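Local coordinates for uncharacterized protein (Nostoc punctiforme, PDB 2QDR) that is of unknown function but has a double-stranded beta-helix fold of the cupin clan and is a putative dioxygenase, at residues Gly33-Ser38 / Phe282-Arg287; Thr42-Glu47 / Gln54-Asn59; Ala205-Leu210 / Gly218-Ala223. All blocks are in the same frame, centred on the assembly; numbering follows the deposited sequence.

From the N terminus, the chain first passes through the loop G33-S38, whose partner F282-R287 follows only after 243 intervening residues; contact 1 therefore closes the longest loop. Contact 2 and contact 3 both nest inside it, in series and without crossing each other. Contact 2 closes a short loop between T42-E47 and Q54-N59, and contact 3 a short hairpin between A205-L210 and G218-A223. All three reach one seven-stranded antiparallel sheet: contact 2 at a strand outermost within this chain, contact 1 on strand 279-285, and contact 3 on the next two strands. Contacts 1 and 3 touch directly, through backbone pairing of V285 with G218 and V283 with W220.

Contact 1: Gly33-Ser38 / Phe282-Arg287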
loop_
_atom_site.group_PDB
_atom_site.type_symbol
_atom_site.label_atom_id
_atom_site.label_comp_id
_atom_site.label_asym_id
_atom_site.label_seq_id
_atom_site.Cartn_x
_atom_site.Cartn_y
_atom_site.Cartn_z
ATOM N N GLY A 33 -8.860 -23.363 23.438
ATOM C CA GLY A 33 -7.604 -22.686 23.739
ATOM C C GLY A 33 -6.750 -23.463 24.729
ATOM O O GLY A 33 -5.530 -23.348 24.674
ATOM N N ARG A 34 -7.390 -24.208 25.648
ATOM C CA ARG A 34 -6.710 -25.068 26.631
ATOM C C ARG A 34 -5.721 -24.327 27.552
ATOM O O ARG A 34 -4.773 -24.922 28.056
ATOM C CB ARG A 34 -5.984 -26.191 25.843
ATOM C CG ARG A 34 -6.855 -27.133 24.939
ATOM C CD ARG A 34 -7.262 -28.416 25.640
ATOM N NE ARG A 34 -6.060 -29.187 25.991
ATOM C CZ ARG A 34 -6.023 -30.326 26.690
ATOM N NH1 ARG A 34 -7.137 -30.915 27.143
ATOM N NH2 ARG A 34 -4.837 -30.894 26.936
HETATM N N MSE A 35 -5.972 -23.043 27.793
HETATM C CA MSE A 35 -5.093 -22.188 28.593
HETATM C C MSE A 35 -5.523 -22.212 30.063
HETATM O O MSE A 35 -4.680 -22.220 30.962
HETATM C CB MSE A 35 -5.158 -20.765 28.022
HETATM C CG MSE A 35 -3.834 -20.107 27.904
HETATM SE SE MSE A 35 -3.936 -18.325 27.127
HETATM C CE MSE A 35 -2.537 -18.446 26.000
ATOM N N ASN A 36 -6.835 -22.207 30.290
ATOM C CA ASN A 36 -7.430 -22.224 31.627
ATOM C C ASN A 36 -7.072 -21.008 32.508
ATOM O O ASN A 36 -6.880 -21.136 33.703
ATOM C CB ASN A 36 -7.161 -23.587 32.339
ATOM C CG ASN A 36 -7.960 -24.744 31.735
ATOM O OD1 ASN A 36 -9.194 -24.693 31.657
ATOM N ND2 ASN A 36 -7.269 -25.821 31.389
ATOM N N LEU A 37 -7.015 -19.819 31.898
ATOM C CA LEU A 37 -6.744 -18.554 32.629
ATOM C C LEU A 37 -7.934 -18.048 33.450
ATOM O O LEU A 37 -7.785 -17.113 34.241
ATOM C CB LEU A 37 -6.327 -17.422 31.683
ATOM C CG LEU A 37 -4.961 -17.474 31.021
ATOM C CD1 LEU A 37 -4.831 -16.310 30.049
ATOM C CD2 LEU A 37 -3.834 -17.435 32.059
ATOM N N SER A 38 -9.111 -18.630 33.231
ATOM C CA SER A 38 -10.330 -18.262 33.925
ATOM C C SER A 38 -10.326 -18.631 35.393
ATOM O O SER A 38 -9.694 -19.609 35.777
ATOM C CB SER A 38 -11.486 -19.015 33.277
ATOM O OG SER A 38 -11.494 -18.810 31.876
ATOM N N PHE A 282 5.978 -9.769 28.702
ATOM C CA PHE A 282 5.518 -11.088 28.281
ATOM C C PHE A 282 4.030 -11.055 28.566
ATOM O O PHE A 282 3.644 -10.771 29.701
ATOM C CB PHE A 282 6.180 -12.207 29.076
ATOM C CG PHE A 282 5.665 -13.590 28.758
ATOM C CD1 PHE A 282 6.246 -14.351 27.758
ATOM C CD2 PHE A 282 4.619 -14.152 29.496
ATOM C CE1 PHE A 282 5.783 -15.645 27.477
ATOM C CE2 PHE A 282 4.157 -15.444 29.223
ATOM C CZ PHE A 282 4.737 -16.187 28.208
ATOM N N VAL A 283 3.200 -11.309 27.557
ATOM C CA VAL A 283 1.747 -11.260 27.718
ATOM C C VAL A 283 1.102 -12.525 27.203
ATOM O O VAL A 283 1.583 -13.113 26.235
ATOM C CB VAL A 283 1.146 -10.066 26.948
ATOM C CG1 VAL A 283 -0.359 -9.926 27.234
ATOM C CG2 VAL A 283 1.872 -8.790 27.316
ATOM N N ARG A 284 -0.004 -12.916 27.830
ATOM C CA ARG A 284 -0.735 -14.100 27.435
ATOM C C ARG A 284 -2.245 -13.792 27.579
ATOM O O ARG A 284 -2.688 -13.386 28.647
ATOM C CB ARG A 284 -0.208 -15.264 28.270
ATOM C CG ARG A 284 -0.598 -16.598 27.767
ATOM C CD ARG A 284 0.359 -17.705 28.195
ATOM N NE ARG A 284 0.333 -18.056 29.612
ATOM C CZ ARG A 284 -0.312 -19.091 30.158
ATOM N NH1 ARG A 284 -1.035 -19.941 29.437
ATOM N NH2 ARG A 284 -0.224 -19.299 31.461
ATOM N N VAL A 285 -3.005 -13.938 26.483
ATOM C CA VAL A 285 -4.453 -13.624 26.405
ATOM C C VAL A 285 -5.243 -14.770 25.785
ATOM O O VAL A 285 -4.839 -15.277 24.749
ATOM C CB VAL A 285 -4.670 -12.318 25.570
ATOM C CG1 VAL A 285 -6.142 -11.985 25.386
ATOM C CG2 VAL A 285 -3.972 -11.142 26.216
ATOM N N ASP A 286 -6.395 -15.124 26.369
ATOM C CA ASP A 286 -7.218 -16.269 25.888
ATOM C C ASP A 286 -8.386 -15.906 24.948
ATOM O O ASP A 286 -9.381 -16.631 24.889
ATOM C CB ASP A 286 -7.731 -17.113 27.083
ATOM C CG ASP A 286 -8.857 -16.443 27.898
ATOM O OD1 ASP A 286 -9.132 -15.232 27.761
ATOM O OD2 ASP A 286 -9.488 -17.174 28.697
ATOM N N ARG A 287 -8.254 -14.816 24.196
ATOM C CA ARG A 287 -9.305 -14.388 23.270
ATOM C C ARG A 287 -8.712 -13.622 22.106
ATOM O O ARG A 287 -7.694 -12.964 22.261
ATOM C CB ARG A 287 -10.336 -13.508 23.987
ATOM C CG ARG A 287 -11.478 -13.062 23.084
ATOM C CD ARG A 287 -12.592 -12.389 23.806
ATOM N NE ARG A 287 -13.709 -12.198 22.891
ATOM C CZ ARG A 287 -14.951 -11.840 23.224
ATOM N NH1 ARG A 287 -15.310 -11.635 24.488
ATOM N NH2 ARG A 287 -15.865 -11.719 22.263
#
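The side chains of M35, a selenomethionine, and R284 run alongside each other, pointing opposite ways, and with L37 they make the dense part of this contact. The SE atom of M35 lies 3.8 Å from R284 CG and 4.0 Å from D286 CB, so it rests against two side chains that leave the same side of the backbone. R284 carries its CG anti to the backbone N (chi1 -165°), which sends the aliphatic stem past M35, and a bend at chi3 (70°) then turns the guanidinium toward L37. One branch of L37 stands over a face of that group, toward its rim, with L37 CD2 4.1 Å from R284 NH2, while the other branch sets L37 CD1 3.9 Å from the carbonyl O of R284. These contacts are apolar or van der Waals in kind; the charge of R284 is met elsewhere, by salt bridges to E241 and E114, which probably hold the guanidinium in place. The looser margin is at S38, which is partly exposed: S38 OG is 4.1 Å from D286 OD2, and each residue takes its polar partner from outside, S38 from the backbone N of D26 and D286 from that of N239. The segment G33-S38, an irregular loop before strand 41-42, thus lies on the end of strand 279-285, which runs between strands 240-245 and 218-224 in the seven-stranded antiparallel sheet.

Contact 2: Thr42-Glu47 / Gln54-Asn59; sequences TAIAKE and QFFDTN
Q54 reaches back to T42: its chain, extended beyond CG, brings Q54 OE1 to 2.5 Å from T42 OG1, which donates a hydrogen bond from 27° out of the amide carbonyl plane. The same oxygen is flanked by hydrocarbon, with I44 CG1 at 3.5 Å and A45 CB at 3.7 Å from Q54 OE1. With an alanine here the amide would be gone, and the T42 hydroxyl would probably lose its acceptor in this contact while I44 and A45 lost the group they pack on. F55 turns its side chain to the other side, to about 4 Å from a bound unknown ligand, and F55 O is 4.0 Å from I44 CD1. F56 swings back: with CG between the backbone N and the carbonyl carbon (chi1 56°), its ring meets I44 CG2 in an off-centre CH-pi contact, 4.2 Å from the centroid and 30° off the normal. D57 forms an Asx turn, its OD1 accepting from N59 N. Strand 54-57, outermost in the seven-stranded sheet within this chain, lies beside 260-264, whereas strand 41-42 pairs with 79-86, so T42 and the loop after it bring one sheet against the other.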
loop_
_atom_site.group_PDB
_atom_site.type_symbol
_atom_site.label_atom_id
_atom_site.label_comp_id
_atom_site.label_asym_id
_atom_site.label_seq_id
_atom_site.Cartn_x
_atom_site.Cartn_y
_atom_site.Cartn_z
ATOM N N THR A 42 -4.881 -15.333 42.964
ATOM C CA THR A 42 -3.528 -14.786 42.872
ATOM C C THR A 42 -2.748 -15.109 44.148
ATOM O O THR A 42 -3.301 -15.642 45.118
ATOM C CB THR A 42 -3.549 -13.281 42.671
ATOM O OG1 THR A 42 -4.113 -12.661 43.834
ATOM C CG2 THR A 42 -4.371 -12.929 41.433
ATOM N N ALA A 43 -1.454 -14.799 44.123
ATOM C CA ALA A 43 -0.567 -15.002 45.264
ATOM C C ALA A 43 -0.910 -14.045 46.395
ATOM O O ALA A 43 -0.691 -14.366 47.545
ATOM C CB ALA A 43 0.884 -14.810 44.859
ATOM N N ILE A 44 -1.450 -12.878 46.060
ATOM C CA ILE A 44 -1.826 -11.858 47.046
ATOM C C ILE A 44 -3.307 -11.867 47.491
ATOM O O ILE A 44 -3.682 -11.035 48.316
ATOM C CB ILE A 44 -1.483 -10.419 46.508
ATOM C CG1 ILE A 44 -2.442 -9.952 45.385
ATOM C CG2 ILE A 44 -0.024 -10.364 46.054
ATOM C CD1 ILE A 44 -2.132 -8.565 44.855
ATOM N N ALA A 45 -4.142 -12.766 46.958
ATOM C CA ALA A 45 -5.569 -12.805 47.312
ATOM C C ALA A 45 -6.007 -14.179 47.804
ATOM O O ALA A 45 -5.596 -15.192 47.248
ATOM C CB ALA A 45 -6.402 -12.393 46.128
ATOM N N LYS A 46 -6.859 -14.192 48.832
ATOM C CA LYS A 46 -7.367 -15.431 49.428
ATOM C C LYS A 46 -8.282 -16.264 48.505
ATOM O O LYS A 46 -8.411 -17.463 48.713
ATOM C CB LYS A 46 -8.112 -15.140 50.745
ATOM N N GLU A 47 -8.929 -15.631 47.524
ATOM C CA GLU A 47 -9.837 -16.305 46.586
ATOM C C GLU A 47 -9.852 -15.562 45.262
ATOM O O GLU A 47 -9.225 -14.507 45.129
ATOM C CB GLU A 47 -11.282 -16.373 47.141
ATOM C CG GLU A 47 -11.568 -17.293 48.349
ATOM C CD GLU A 47 -11.438 -18.806 48.055
ATOM O OE1 GLU A 47 -11.117 -19.195 46.912
ATOM O OE2 GLU A 47 -11.674 -19.619 48.978
ATOM N N GLN A 54 -5.248 -7.265 39.167
ATOM C CA GLN A 54 -4.340 -7.383 40.316
ATOM C C GLN A 54 -2.897 -7.316 39.841
ATOM O O GLN A 54 -2.527 -8.036 38.919
ATOM C CB GLN A 54 -4.546 -8.678 41.081
ATOM C CG GLN A 54 -5.956 -8.903 41.588
ATOM C CD GLN A 54 -6.052 -10.125 42.471
ATOM O OE1 GLN A 54 -5.114 -10.455 43.188
ATOM N NE2 GLN A 54 -7.204 -10.776 42.463
ATOM N N PHE A 55 -2.100 -6.454 40.482
ATOM C CA PHE A 55 -0.701 -6.267 40.151
ATOM C C PHE A 55 0.165 -6.508 41.376
ATOM O O PHE A 55 -0.195 -6.078 42.472
ATOM C CB PHE A 55 -0.425 -4.832 39.702
ATOM C CG PHE A 55 -1.422 -4.273 38.723
ATOM C CD1 PHE A 55 -1.747 -4.964 37.572
ATOM C CD2 PHE A 55 -1.930 -2.977 38.887
ATOM C CE1 PHE A 55 -2.644 -4.437 36.636
ATOM C CE2 PHE A 55 -2.819 -2.422 37.947
ATOM C CZ PHE A 55 -3.178 -3.162 36.821
ATOM N N PHE A 56 1.311 -7.165 41.198
ATOM C CA PHE A 56 2.231 -7.409 42.318
ATOM C C PHE A 56 3.659 -7.763 41.880
ATOM O O PHE A 56 3.894 -8.246 40.769
ATOM C CB PHE A 56 1.692 -8.487 43.273
ATOM C CG PHE A 56 1.382 -9.794 42.620
ATOM C CD1 PHE A 56 0.111 -10.044 42.113
ATOM C CD2 PHE A 56 2.342 -10.797 42.547
ATOM C CE1 PHE A 56 -0.193 -11.260 41.529
ATOM C CE2 PHE A 56 2.045 -12.019 41.960
ATOM C CZ PHE A 56 0.774 -12.255 41.457
ATOM N N ASP A 57 4.595 -7.500 42.789
ATOM C CA ASP A 57 6.001 -7.754 42.595
ATOM C C ASP A 57 6.226 -9.224 42.893
ATOM O O ASP A 57 5.939 -9.670 43.999
ATOM C CB ASP A 57 6.821 -6.865 43.546
ATOM C CG ASP A 57 8.335 -6.950 43.325
ATOM O OD1 ASP A 57 8.811 -7.635 42.392
ATOM O OD2 ASP A 57 9.061 -6.302 44.113
ATOM N N THR A 58 6.725 -9.977 41.913
ATOM C CA THR A 58 7.009 -11.409 42.101
ATOM C C THR A 58 8.189 -11.641 43.069
ATOM O O THR A 58 8.274 -12.723 43.661
ATOM C CB THR A 58 7.253 -12.156 40.761
ATOM O OG1 THR A 58 8.368 -11.582 40.055
ATOM C CG2 THR A 58 6.004 -12.097 39.888
ATOM N N ASN A 59 9.079 -10.649 43.225
ATOM C CA ASN A 59 10.197 -10.736 44.171
ATOM C C ASN A 59 9.686 -10.997 45.594
ATOM O O ASN A 59 10.257 -11.811 46.307
ATOM C CB ASN A 59 11.040 -9.450 44.201
ATOM C CG ASN A 59 11.795 -9.172 42.902
ATOM O OD1 ASN A 59 12.305 -10.067 42.245
ATOM N ND2 ASN A 59 11.930 -7.900 42.580
#

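Contact 3: Ala205-Leu210 / Gly218-Ala223; sequences ANKKWL and GVWLLA
The beta hairpin of strands 205-212 and 218-224, part of the double-stranded beta-helix fold, brings A205-L210 and G218-A223 together as antiparallel neighbours. Hydrogen-bonded pairs N206-A223 and K208-L221 alternate with non-hydrogen-bonded K207-L222 and W209-W220. Each hydrogen-bonded pair closes with two bonds, as in N206 N to A223 O at 2.9 Å and K208 N to L221 O at 2.8 Å; L210 N adds a fifth, to V219 O.

On the face with the tryptophans, the K207 side chain passes slantwise over W220. Its chain is extended until a bend at chi4 (78°) folds the ammonium over the six-membered ring, K207 NZ standing 3.3 Å from the W220 centroid and 26° off the normal. The preceding methylene, K207 CE, lies over the same ring at 3.7 Å from that centroid, so the ring face receives both a cation-pi and a CH-pi contact. W209 and W220 extend in the same direction as an oblique aromatic pair, with planes at 56° and W209 CH2 3.6 Å from W220 CZ3. On this face too, the L222 side chain comes to about 4 Å from a bound unknown ligand.

L210 packs on V219 and L221, L210 CD1 being 4.0 Å from V219 CG1 and also touching L221 CD1. K208 directs its long chain to the other face from W209, and its ammonium bonds to the backbone O of S189 and to H227 of a neighbouring subunit. In the seven-stranded sheet, strand 279-285 flanks 218-224 and strand 195-196 flanks 205-212, while V219 and L221 pack on strand 113-117 of the facing sheet.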
loop_
_atom_site.group_PDB
_atom_site.type_symbol
_atom_site.label_atom_id
_atom_site.label_comp_id
_atom_site.label_asym_id
_atom_site.label_seq_id
_atom_site.Cartn_x
_atom_site.Cartn_y
_atom_site.Cartn_z
ATOM N N ALA A 205 3.254 0.802 19.710
ATOM C CA ALA A 205 3.865 -0.337 20.341
ATOM C C ALA A 205 4.016 -1.371 19.262
ATOM O O ALA A 205 3.452 -1.226 18.180
ATOM C CB ALA A 205 3.003 -0.863 21.454
ATOM N N ASN A 206 4.811 -2.387 19.550
ATOM C CA ASN A 206 5.047 -3.481 18.635
ATOM C C ASN A 206 4.826 -4.782 19.363
ATOM O O ASN A 206 4.928 -4.841 20.591
ATOM C CB ASN A 206 6.446 -3.385 18.040
ATOM C CG ASN A 206 6.566 -2.279 17.009
ATOM O OD1 ASN A 206 7.483 -1.472 17.064
ATOM N ND2 ASN A 206 5.621 -2.219 16.080
ATOM N N LYS A 207 4.589 -5.830 18.580
ATOM C CA LYS A 207 4.262 -7.138 19.093
ATOM C C LYS A 207 5.101 -8.252 18.459
ATOM O O LYS A 207 5.527 -8.136 17.309
ATOM C CB LYS A 207 2.781 -7.316 18.743
ATOM C CG LYS A 207 1.919 -8.281 19.521
ATOM C CD LYS A 207 0.528 -8.288 18.842
ATOM C CE LYS A 207 -0.575 -9.037 19.596
ATOM N NZ LYS A 207 -1.142 -8.265 20.732
ATOM N N LYS A 208 5.378 -9.301 19.232
ATOM C CA LYS A 208 6.095 -10.493 18.759
ATOM C C LYS A 208 5.294 -11.715 19.137
ATOM O O LYS A 208 5.358 -12.156 20.286
ATOM C CB LYS A 208 7.494 -10.668 19.339
ATOM C CG LYS A 208 8.589 -9.929 18.654
ATOM C CD LYS A 208 9.909 -10.233 19.348
ATOM C CE LYS A 208 11.026 -9.471 18.706
ATOM N NZ LYS A 208 12.362 -9.798 19.260
ATOM N N TRP A 209 4.545 -12.264 18.185
ATOM C CA TRP A 209 3.770 -13.471 18.459
ATOM C C TRP A 209 4.640 -14.694 18.676
ATOM O O TRP A 209 5.504 -14.987 17.864
ATOM C CB TRP A 209 2.807 -13.788 17.317
ATOM C CG TRP A 209 1.628 -12.936 17.306
ATOM C CD1 TRP A 209 1.492 -11.717 16.724
ATOM C CD2 TRP A 209 0.384 -13.240 17.915
ATOM N NE1 TRP A 209 0.227 -11.237 16.933
ATOM C CE2 TRP A 209 -0.480 -12.162 17.659
ATOM C CE3 TRP A 209 -0.090 -14.329 18.652
ATOM C CZ2 TRP A 209 -1.790 -12.132 18.127
ATOM C CZ3 TRP A 209 -1.385 -14.307 19.097
ATOM C CH2 TRP A 209 -2.225 -13.214 18.834
ATOM N N LEU A 210 4.410 -15.386 19.787
ATOM C CA LEU A 210 5.120 -16.614 20.117
ATOM C C LEU A 210 4.239 -17.843 19.848
ATOM O O LEU A 210 4.754 -18.909 19.475
ATOM C CB LEU A 210 5.554 -16.587 21.568
ATOM C CG LEU A 210 6.426 -15.415 22.016
ATOM C CD1 LEU A 210 6.720 -15.553 23.520
ATOM C CD2 LEU A 210 7.714 -15.303 21.204
ATOM N N GLY A 218 -3.587 -16.128 22.515
ATOM C CA GLY A 218 -2.177 -16.470 22.378
ATOM C C GLY A 218 -1.190 -15.898 23.360
ATOM O O GLY A 218 -1.560 -15.380 24.406
ATOM N N VAL A 219 0.078 -16.030 22.988
ATOM C CA VAL A 219 1.204 -15.575 23.755
ATOM C C VAL A 219 2.025 -14.675 22.874
ATOM O O VAL A 219 2.227 -14.990 21.692
ATOM C CB VAL A 219 2.127 -16.738 24.111
ATOM C CG1 VAL A 219 3.165 -16.304 25.157
ATOM C CG2 VAL A 219 1.321 -17.896 24.620
ATOM N N TRP A 220 2.520 -13.578 23.436
ATOM C CA TRP A 220 3.371 -12.653 22.686
ATOM C C TRP A 220 4.147 -11.726 23.595
ATOM O O TRP A 220 3.832 -11.604 24.771
ATOM C CB TRP A 220 2.556 -11.788 21.715
ATOM C CG TRP A 220 1.560 -10.881 22.368
ATOM C CD1 TRP A 220 1.806 -9.670 22.964
ATOM C CD2 TRP A 220 0.153 -11.078 22.437
ATOM N NE1 TRP A 220 0.638 -9.126 23.435
ATOM C CE2 TRP A 220 -0.395 -9.970 23.124
ATOM C CE3 TRP A 220 -0.705 -12.086 21.988
ATOM C CZ2 TRP A 220 -1.762 -9.838 23.367
ATOM C CZ3 TRP A 220 -2.062 -11.959 22.237
ATOM C CH2 TRP A 220 -2.578 -10.836 22.918
ATOM N N LEU A 221 5.162 -11.096 23.019
ATOM C CA LEU A 221 5.980 -10.096 23.680
ATOM C C LEU A 221 5.472 -8.776 23.164
ATOM O O LEU A 221 5.219 -8.660 21.961
ATOM C CB LEU A 221 7.474 -10.251 23.392
ATOM C CG LEU A 221 8.283 -11.149 24.332
ATOM C CD1 LEU A 221 7.556 -12.427 24.715
ATOM C CD2 LEU A 221 9.631 -11.451 23.704
ATOM N N LEU A 222 5.288 -7.813 24.073
ATOM C CA LEU A 222 4.815 -6.466 23.750
ATOM C C LEU A 222 5.920 -5.471 24.060
ATOM O O LEU A 222 6.422 -5.436 25.184
ATOM C CB LEU A 222 3.578 -6.096 24.571
ATOM C CG LEU A 222 2.927 -4.717 24.334
ATOM C CD1 LEU A 222 2.341 -4.619 22.950
ATOM C CD2 LEU A 222 1.842 -4.443 25.375
ATOM N N ALA A 223 6.288 -4.667 23.069
ATOM C CA ALA A 223 7.307 -3.649 23.227
ATOM C C ALA A 223 6.568 -2.335 23.203
ATOM O O ALA A 223 5.969 -1.996 22.171
ATOM C CB ALA A 223 8.325 -3.697 22.118
#